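Local coordinates for protein ribose-phosphate pyrophosphokinase (Thermus thermophilus, PDB 7PN0) that probably catalyses transfer of the pyrophosphate group of ATP to ribose 5-phosphate, yielding phosphoribosyl pyrophosphate (PRPP) and AMP, at residues F189-R194 against R201-V206; V164-D169 against K212-V217; S222-L227 against D257-S262. All blocks are in the same frame, centred on the assembly; numbering follows the deposited sequence.

Interaction 1: F189-R194 against R201-V206; sequences FIDKER and RVRMLV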
loop_
_atom_site.group_PDB
_atom_site.type_symbol
_atom_site.label_atom_id
_atom_site.label_comp_id
_atom_site.label_asym_id
_atom_site.label_seq_id
_atom_site.Cartn_x
_atom_site.Cartn_y
_atom_site.Cartn_z
ATOM N N PHE A 189 -11.766 22.684 41.341
ATOM C CA PHE A 189 -10.533 21.898 41.130
ATOM C C PHE A 189 -9.967 21.544 42.497
ATOM O O PHE A 189 -9.829 22.452 43.356
ATOM C CB PHE A 189 -9.540 22.676 40.253
ATOM C CG PHE A 189 -8.313 21.869 39.919
ATOM C CD1 PHE A 189 -7.237 21.805 40.781
ATOM C CD2 PHE A 189 -8.281 21.102 38.771
ATOM C CE1 PHE A 189 -6.147 20.990 40.500
ATOM C CE2 PHE A 189 -7.183 20.303 38.481
ATOM C CZ PHE A 189 -6.127 20.233 39.355
ATOM N N ILE A 190 -9.545 20.302 42.684
ATOM C CA ILE A 190 -8.893 19.903 43.956
ATOM C C ILE A 190 -7.501 19.352 43.627
ATOM O O ILE A 190 -7.371 18.316 42.951
ATOM C CB ILE A 190 -9.815 18.990 44.798
ATOM C CG1 ILE A 190 -9.285 18.815 46.229
ATOM C CG2 ILE A 190 -10.078 17.646 44.116
ATOM C CD1 ILE A 190 -10.326 18.272 47.237
ATOM N N ASP A 191 -6.481 20.141 43.959
ATOM C CA ASP A 191 -5.055 19.750 43.837
ATOM C C ASP A 191 -4.755 18.923 45.086
ATOM O O ASP A 191 -4.824 19.497 46.200
ATOM C CB ASP A 191 -4.164 20.988 43.658
ATOM C CG ASP A 191 -2.678 20.681 43.544
ATOM O OD1 ASP A 191 -2.315 19.690 42.878
ATOM O OD2 ASP A 191 -1.896 21.429 44.130
ATOM N N LYS A 192 -4.504 17.629 44.912
ATOM C CA LYS A 192 -4.172 16.680 46.000
ATOM C C LYS A 192 -2.889 15.911 45.659
ATOM O O LYS A 192 -2.451 15.975 44.491
ATOM C CB LYS A 192 -5.357 15.751 46.256
ATOM C CG LYS A 192 -6.127 15.311 45.017
ATOM C CD LYS A 192 -5.719 13.948 44.511
ATOM C CE LYS A 192 -5.968 13.802 43.028
ATOM N NZ LYS A 192 -5.708 12.426 42.570
ATOM N N GLU A 193 -2.296 15.263 46.670
ATOM C CA GLU A 193 -1.022 14.492 46.585
ATOM C C GLU A 193 -1.175 13.202 47.394
ATOM O O GLU A 193 -1.551 13.304 48.587
ATOM C CB GLU A 193 0.170 15.256 47.182
ATOM C CG GLU A 193 0.462 16.599 46.530
ATOM C CD GLU A 193 1.410 16.607 45.336
ATOM O OE1 GLU A 193 2.027 15.557 45.052
ATOM O OE2 GLU A 193 1.542 17.683 44.697
ATOM N N ARG A 194 -0.890 12.041 46.794
ATOM C CA ARG A 194 -0.723 10.785 47.572
ATOM C C ARG A 194 0.674 10.856 48.201
ATOM O O ARG A 194 1.659 10.791 47.431
ATOM C CB ARG A 194 -0.946 9.526 46.723
ATOM C CG ARG A 194 -1.048 8.252 47.555
ATOM C CD ARG A 194 -1.675 7.060 46.851
ATOM N NE ARG A 194 -3.140 7.057 46.760
ATOM C CZ ARG A 194 -3.988 6.897 47.787
ATOM N NH1 ARG A 194 -3.535 6.759 49.025
ATOM N NH2 ARG A 194 -5.296 6.881 47.574
ATOM N N ARG A 201 -3.062 14.369 50.669
ATOM C CA ARG A 201 -2.986 15.753 51.208
ATOM C C ARG A 201 -3.687 16.703 50.225
ATOM O O ARG A 201 -3.315 16.694 49.036
ATOM C CB ARG A 201 -1.511 16.115 51.446
ATOM C CG ARG A 201 -1.183 17.605 51.393
ATOM C CD ARG A 201 0.245 17.872 50.936
ATOM N NE ARG A 201 1.224 17.095 51.694
ATOM C CZ ARG A 201 1.639 17.363 52.938
ATOM N NH1 ARG A 201 1.166 18.406 53.602
ATOM N NH2 ARG A 201 2.528 16.575 53.521
ATOM N N VAL A 202 -4.643 17.507 50.709
ATOM C CA VAL A 202 -5.256 18.615 49.918
ATOM C C VAL A 202 -4.281 19.801 49.911
ATOM O O VAL A 202 -4.157 20.467 50.948
ATOM C CB VAL A 202 -6.646 19.024 50.445
ATOM C CG1 VAL A 202 -7.296 20.056 49.531
ATOM C CG2 VAL A 202 -7.558 17.814 50.620
ATOM N N ARG A 203 -3.614 20.044 48.780
ATOM C CA ARG A 203 -2.675 21.185 48.588
ATOM C C ARG A 203 -3.489 22.452 48.308
ATOM O O ARG A 203 -3.282 23.447 48.996
ATOM C CB ARG A 203 -1.690 20.929 47.440
ATOM C CG ARG A 203 -0.538 19.993 47.783
ATOM C CD ARG A 203 0.651 20.143 46.835
ATOM N NE ARG A 203 1.837 20.761 47.433
ATOM C CZ ARG A 203 3.086 20.615 46.987
ATOM N NH1 ARG A 203 3.339 19.865 45.925
ATOM N NH2 ARG A 203 4.087 21.220 47.610
ATOM N N MET A 204 -4.383 22.418 47.324
ATOM C CA MET A 204 -5.156 23.612 46.901
ATOM C C MET A 204 -6.580 23.203 46.532
ATOM O O MET A 204 -6.750 22.119 45.954
ATOM C CB MET A 204 -4.503 24.271 45.683
ATOM C CG MET A 204 -5.169 25.563 45.295
ATOM S SD MET A 204 -4.000 26.745 44.576
ATOM C CE MET A 204 -3.051 27.160 46.039
ATOM N N LEU A 205 -7.546 24.069 46.825
ATOM C CA LEU A 205 -8.934 23.982 46.316
ATOM C C LEU A 205 -9.271 25.297 45.623
ATOM O O LEU A 205 -9.059 26.363 46.245
ATOM C CB LEU A 205 -9.856 23.724 47.510
ATOM C CG LEU A 205 -11.332 23.492 47.195
ATOM C CD1 LEU A 205 -11.540 22.154 46.492
ATOM C CD2 LEU A 205 -12.155 23.559 48.480
ATOM N N VAL A 206 -9.773 25.254 44.386
ATOM C CA VAL A 206 -10.402 26.457 43.768
ATOM C C VAL A 206 -11.853 26.104 43.422
ATOM O O VAL A 206 -12.102 24.979 42.872
ATOM C CB VAL A 206 -9.571 27.081 42.614
ATOM C CG1 VAL A 206 -8.297 26.310 42.314
ATOM C CG2 VAL A 206 -10.380 27.363 41.359
#
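Phe189 and Val206 exchange two backbone hydrogen bonds, with Phe189 N 2.8 Å from Val206 O, and Glu193 and Arg201 do the same at the other end of the pairing. Between them, Asp191 O takes two N-H groups from the same face of its carbonyl plane, Arg203 N at 2.9 Å and Met204 N at 3.2 Å, while Asp191 N bonds back to Met204 O.

Two residues set against one make a classic beta bulge. It lies in the hairpin of strands 187-194 and 200-206 at the edge of the mixed sheet of this chain, and directs Arg203 toward the partner strand.

On the face bearing Asp191 and Glu193, Arg203 also makes the charged contact. Arg203 NH1 forms a salt bridge with Glu193 OE2 at 3.1 Å, the oxygen lying near the guanidinium plane at its edge. NH1, however, sits well above the carboxylate, 60° out of its plane, and the two planes stand 77° apart, so the bridge is single rather than two-pronged. The bent glutamate chain also rests on the arginine, Glu193 CG lying 3.6 Å from Arg203 CD. Asp191 runs alongside, its OD2 3.4 Å from Arg203 CB, and may add a weaker attraction.

Apolar contacts join Ile190, Val202 and Leu205 on the other face, partly covered by helix 225-236, where Lys192 also stands, its NZ salt-bridged to Glu229. With CG1 anti to the backbone N (chi1 -168°), Ile190 sets CG1 4.0 Å from Val202 CG1, and its CB meets Leu205 CD1 at 4.0 Å; branched aliphatic chains suit this layer. Facing the other way, the Phe189 ring leaves the hairpin to pack edge-to-face with Phe189 of the second subunit.

Interaction 2: V164-D169 against K212-V217; sequences VVVAPD and KTALIV
Val164 holds CG1 between its backbone N and carbonyl carbon (chi1 58°), which carries that methyl to 3.9 Å from Lys212 CB, the two side chains crossing at about a right angle. Val166 is turned differently, CG1 anti to the backbone N (chi1 180°) and CG2 anti to the carbonyl carbon, and CG2 touches Ala214 CB at 3.9 Å.

The segments belong to neighbouring parallel strands, 163-167 and 213-218, in the middle of the mixed sheet of a phosphoribosyltransferase-like alpha/beta domain, with helices packed on both faces. Val166, Ala214 and Ile216 meet Leu234 of helix 225-236; Val165 and Leu215 face helix 173-183. Small and beta-branched residues suit such a sandwiched sheet, being compact and at home in extended backbone, and the small Ala214 lets Val166 CG2 come in close.

Three backbone hydrogen bonds join the strands: Val164 N to Thr213 O at 2.9 Å, Leu215 N to Val164 O at 2.8 Å, and Val166 N to Leu215 O at 2.9 Å. The axes of the short segments cross at 46°, a strong twist, and beyond Val166 the direct pairing stops. Ile216 CG2 lies 3.6 Å from Val166 O there, and a water bridges the two backbones, accepting from Val217 N at 2.8 Å while its oxygen stands 2.8 Å from Val166 O.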
loop_
_atom_site.group_PDB
_atom_site.type_symbol
_atom_site.label_atom_id
_atom_site.label_comp_id
_atom_site.label_asym_id
_atom_site.label_seq_id
_atom_site.Cartn_x
_atom_site.Cartn_y
_atom_site.Cartn_z
ATOM N N VAL A 164 -21.667 20.376 42.871
ATOM C CA VAL A 164 -20.511 20.998 42.172
ATOM C C VAL A 164 -19.759 19.892 41.423
ATOM O O VAL A 164 -19.612 18.796 41.950
ATOM C CB VAL A 164 -19.615 21.706 43.200
ATOM C CG1 VAL A 164 -19.136 20.748 44.267
ATOM C CG2 VAL A 164 -18.448 22.432 42.546
ATOM N N VAL A 165 -19.297 20.179 40.219
ATOM C CA VAL A 165 -18.426 19.245 39.468
ATOM C C VAL A 165 -16.965 19.538 39.858
ATOM O O VAL A 165 -16.535 20.706 39.806
ATOM C CB VAL A 165 -18.695 19.352 37.951
ATOM C CG1 VAL A 165 -17.814 18.407 37.152
ATOM C CG2 VAL A 165 -20.157 19.095 37.630
ATOM N N VAL A 166 -16.207 18.518 40.224
ATOM C CA VAL A 166 -14.811 18.694 40.683
ATOM C C VAL A 166 -13.901 17.956 39.708
ATOM O O VAL A 166 -14.129 16.749 39.497
ATOM C CB VAL A 166 -14.629 18.158 42.109
ATOM C CG1 VAL A 166 -13.195 18.336 42.577
ATOM C CG2 VAL A 166 -15.639 18.789 43.062
ATOM N N ALA A 167 -12.884 18.637 39.191
ATOM C CA ALA A 167 -11.739 17.967 38.530
ATOM C C ALA A 167 -10.644 17.731 39.562
ATOM O O ALA A 167 -10.217 18.679 40.212
ATOM C CB ALA A 167 -11.239 18.811 37.400
ATOM N N PRO A 168 -10.199 16.482 39.782
ATOM C CA PRO A 168 -9.063 16.208 40.660
ATOM C C PRO A 168 -7.677 16.133 39.994
ATOM O O PRO A 168 -6.761 15.664 40.618
ATOM C CB PRO A 168 -9.448 14.815 41.165
ATOM C CG PRO A 168 -9.993 14.153 39.928
ATOM C CD PRO A 168 -10.808 15.242 39.271
ATOM N N ASP A 169 -7.594 16.472 38.713
ATOM C CA ASP A 169 -6.344 16.422 37.903
ATOM C C ASP A 169 -6.511 17.399 36.761
ATOM O O ASP A 169 -7.632 17.460 36.244
ATOM C CB ASP A 169 -6.081 15.039 37.311
ATOM C CG ASP A 169 -5.275 14.099 38.186
ATOM O OD1 ASP A 169 -4.101 14.436 38.479
ATOM O OD2 ASP A 169 -5.809 13.014 38.540
ATOM N N LYS A 212 -21.252 20.388 49.976
ATOM C CA LYS A 212 -21.865 20.260 48.628
ATOM C C LYS A 212 -21.815 18.788 48.215
ATOM O O LYS A 212 -20.997 18.018 48.759
ATOM C CB LYS A 212 -21.194 21.183 47.602
ATOM C CG LYS A 212 -21.073 22.643 48.035
ATOM C CD LYS A 212 -22.023 23.583 47.336
ATOM C CE LYS A 212 -21.468 24.150 46.045
ATOM N NZ LYS A 212 -22.141 25.419 45.662
ATOM N N THR A 213 -22.703 18.422 47.304
ATOM C CA THR A 213 -22.678 17.117 46.609
ATOM C C THR A 213 -21.680 17.262 45.461
ATOM O O THR A 213 -21.974 17.986 44.526
ATOM C CB THR A 213 -24.070 16.716 46.113
ATOM O OG1 THR A 213 -24.821 16.560 47.316
ATOM C CG2 THR A 213 -24.075 15.424 45.324
ATOM N N ALA A 214 -20.494 16.695 45.620
ATOM C CA ALA A 214 -19.432 16.767 44.602
ATOM C C ALA A 214 -19.662 15.652 43.565
ATOM O O ALA A 214 -19.876 14.473 43.954
ATOM C CB ALA A 214 -18.101 16.641 45.266
ATOM N N LEU A 215 -19.567 16.014 42.287
ATOM C CA LEU A 215 -19.660 15.079 41.149
ATOM C C LEU A 215 -18.259 14.955 40.519
ATOM O O LEU A 215 -17.667 15.998 40.209
ATOM C CB LEU A 215 -20.673 15.632 40.148
ATOM C CG LEU A 215 -22.024 16.048 40.714
ATOM C CD1 LEU A 215 -22.960 16.388 39.580
ATOM C CD2 LEU A 215 -22.610 14.943 41.592
ATOM N N ILE A 216 -17.758 13.742 40.317
ATOM C CA ILE A 216 -16.493 13.551 39.533
ATOM C C ILE A 216 -16.775 12.686 38.310
ATOM O O ILE A 216 -17.633 11.757 38.363
ATOM C CB ILE A 216 -15.339 13.043 40.395
ATOM C CG1 ILE A 216 -15.540 11.602 40.864
ATOM C CG2 ILE A 216 -15.108 14.014 41.552
ATOM C CD1 ILE A 216 -14.461 11.073 41.775
ATOM N N VAL A 217 -16.063 12.958 37.217
ATOM C CA VAL A 217 -16.317 12.209 35.957
ATOM C C VAL A 217 -14.955 11.888 35.366
ATOM O O VAL A 217 -14.033 12.754 35.458
ATOM C CB VAL A 217 -17.251 12.983 35.016
ATOM C CG1 VAL A 217 -16.692 14.362 34.637
ATOM C CG2 VAL A 217 -17.609 12.167 33.783
HETATM O O HOH W 1 -14.021 14.933 37.369
#

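Interaction 3: S222-L227 against D257-S262; sequences STAGSL and DRIAKS. With SO4 (sulfate ion), chain D; SO4 (sulfate ion), chain G.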
loop_
_atom_site.group_PDB
_atom_site.type_symbol
_atom_site.label_atom_id
_atom_site.label_comp_id
_atom_site.label_asym_id
_atom_site.label_seq_id
_atom_site.Cartn_x
_atom_site.Cartn_y
_atom_site.Cartn_z
ATOM N N SER A 222 -10.400 2.018 35.922
ATOM C CA SER A 222 -9.659 0.744 35.859
ATOM C C SER A 222 -9.515 0.171 37.269
ATOM O O SER A 222 -10.358 -0.672 37.653
ATOM C CB SER A 222 -8.344 0.923 35.118
ATOM O OG SER A 222 -7.566 1.998 35.652
ATOM N N THR A 223 -8.500 0.608 38.004
ATOM C CA THR A 223 -8.183 0.151 39.377
ATOM C C THR A 223 -8.891 1.016 40.427
ATOM O O THR A 223 -8.794 0.668 41.629
ATOM C CB THR A 223 -6.677 0.185 39.629
ATOM O OG1 THR A 223 -6.246 1.538 39.613
ATOM C CG2 THR A 223 -5.895 -0.606 38.611
ATOM N N ALA A 224 -9.552 2.091 40.016
ATOM C CA ALA A 224 -10.236 3.077 40.895
ATOM C C ALA A 224 -9.226 3.842 41.762
ATOM O O ALA A 224 -9.679 4.507 42.698
ATOM C CB ALA A 224 -11.267 2.389 41.756
ATOM N N GLY A 225 -7.924 3.795 41.436
ATOM C CA GLY A 225 -6.867 4.565 42.136
ATOM C C GLY A 225 -7.136 6.068 42.146
ATOM O O GLY A 225 -7.108 6.676 43.251
ATOM N N SER A 226 -7.414 6.674 40.986
ATOM C CA SER A 226 -7.720 8.129 40.888
ATOM C C SER A 226 -9.091 8.470 41.514
ATOM O O SER A 226 -9.211 9.522 42.201
ATOM C CB SER A 226 -7.618 8.597 39.485
ATOM O OG SER A 226 -8.275 9.842 39.367
ATOM N N LEU A 227 -10.108 7.630 41.344
ATOM C CA LEU A 227 -11.452 7.860 41.949
ATOM C C LEU A 227 -11.319 7.960 43.485
ATOM O O LEU A 227 -11.768 8.968 44.058
ATOM C CB LEU A 227 -12.383 6.729 41.490
ATOM C CG LEU A 227 -13.851 6.813 41.921
ATOM C CD1 LEU A 227 -14.701 5.884 41.074
ATOM C CD2 LEU A 227 -14.022 6.425 43.382
ATOM N N ASP A 257 -13.156 -3.628 45.650
ATOM C CA ASP A 257 -12.780 -3.513 47.090
ATOM C C ASP A 257 -12.582 -2.041 47.453
ATOM O O ASP A 257 -13.019 -1.633 48.533
ATOM C CB ASP A 257 -11.507 -4.297 47.428
ATOM C CG ASP A 257 -11.593 -5.816 47.328
ATOM O OD1 ASP A 257 -12.705 -6.377 47.263
ATOM O OD2 ASP A 257 -10.547 -6.432 47.313
ATOM N N ARG A 258 -11.910 -1.270 46.591
ATOM C CA ARG A 258 -11.559 0.147 46.858
ATOM C C ARG A 258 -12.832 0.991 46.886
ATOM O O ARG A 258 -12.983 1.844 47.771
ATOM C CB ARG A 258 -10.589 0.644 45.785
ATOM C CG ARG A 258 -9.143 0.240 46.013
ATOM C CD ARG A 258 -8.279 0.745 44.881
ATOM N NE ARG A 258 -6.867 0.560 45.127
ATOM C CZ ARG A 258 -5.901 0.895 44.274
ATOM N NH1 ARG A 258 -4.631 0.676 44.591
ATOM N NH2 ARG A 258 -6.201 1.388 43.080
ATOM N N ILE A 259 -13.719 0.772 45.920
ATOM C CA ILE A 259 -15.035 1.455 45.839
ATOM C C ILE A 259 -15.883 1.110 47.065
ATOM O O ILE A 259 -16.477 2.029 47.599
ATOM C CB ILE A 259 -15.715 1.096 44.515
ATOM C CG1 ILE A 259 -14.928 1.693 43.350
ATOM C CG2 ILE A 259 -17.164 1.535 44.507
ATOM C CD1 ILE A 259 -15.369 1.175 41.989
ATOM N N ALA A 260 -15.944 -0.150 47.486
ATOM C CA ALA A 260 -16.718 -0.567 48.693
ATOM C C ALA A 260 -16.167 0.159 49.930
ATOM O O ALA A 260 -16.971 0.578 50.744
ATOM C CB ALA A 260 -16.657 -2.051 48.873
ATOM N N LYS A 261 -14.847 0.342 50.014
ATOM C CA LYS A 261 -14.120 0.910 51.187
ATOM C C LYS A 261 -14.265 2.429 51.192
ATOM O O LYS A 261 -14.333 3.017 52.280
ATOM C CB LYS A 261 -12.623 0.590 51.131
ATOM C CG LYS A 261 -12.174 -0.658 51.880
ATOM C CD LYS A 261 -10.690 -0.634 52.276
ATOM C CE LYS A 261 -10.403 -1.208 53.654
ATOM N NZ LYS A 261 -10.619 -2.677 53.712
ATOM N N SER A 262 -14.252 3.046 50.008
ATOM C CA SER A 262 -14.388 4.513 49.801
ATOM C C SER A 262 -15.742 4.982 50.310
ATOM O O SER A 262 -16.737 4.266 50.217
ATOM C CB SER A 262 -14.209 4.859 48.326
ATOM O OG SER A 262 -14.484 6.225 48.054
HETATM S S SO4 D . -9.091 5.224 37.946
HETATM O O1 SO4 D . -10.003 5.790 38.944
HETATM O O2 SO4 D . -9.313 5.892 36.686
HETATM O O3 SO4 D . -7.723 5.470 38.376
HETATM O O4 SO4 D . -9.345 3.815 37.758
HETATM S S SO4 G . -3.107 2.025 41.305
HETATM O O1 SO4 G . -4.032 3.092 41.542
HETATM O O2 SO4 G . -3.471 1.284 40.140
HETATM O O3 SO4 G . -1.817 2.604 41.132
HETATM O O4 SO4 G . -3.104 1.123 42.422
#
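Arg258 NH2 bonds to Thr223 O at 3.1 Å and to O1 of the chain G sulfate at 3.2 Å, with a further weak bond to that sulfate's O4. The Thr223 oxygen is met from well above its carbonyl plane, 61° out of it. Arg258 NH1 donates to O4 of the same sulfate at 2.7 Å, and Thr223 OG1 gives its proton to O2 at 2.8 Å, so the anion is clasped by both segments. The long arginine, extended from CG to NE, reaches from its helix to the loop. With an alanine here the Thr223 carbonyl would probably lose this donor, and the chain G sulfate this cationic partner.

Nearby, Ala224 CB rests on Ile259 CG1 at 4.1 Å. A beta carbon on Gly225 would collide with O1 of the chain G sulfate as bound here.

The chain D sulfate, like the other probably from the crystallisation liquor, sits at the start of helix 225-236. Ser222 N and Ala224 N both reach its O4, each at 2.8 Å, and Ser226 N and Leu227 N bind its O3 and O1. This loop of backbone N-H groups leading into a helix is consistent with the PRPP loop of the type I phosphoribosyltransferase fold, the sulfate probably marking the site of the ribose 5-phosphate phosphate group.

From the N terminus, interaction 2 opens first, at 164-169, and closes at 212-217. Interaction 1 nests wholly inside that loop: 189-194 folds back on 201-206 before the chain enters the central strand. Both lie in one sheet, where strand 187-194 is the neighbour of 163-167, and the probable hydrogen bond from Ile190 N to Ala167 O, 3.0 Å long, joins the two contacts directly. Interaction 3 follows in series, running from 222-227, just past the short strand 220-221, to 257-262. No loops cross. Together they connect the outer hairpin, the middle of the sheet, the probable phosphate-binding loop and helix 255-261, with Ile216 CD1 packing against Leu227 O between interactions 2 and 3.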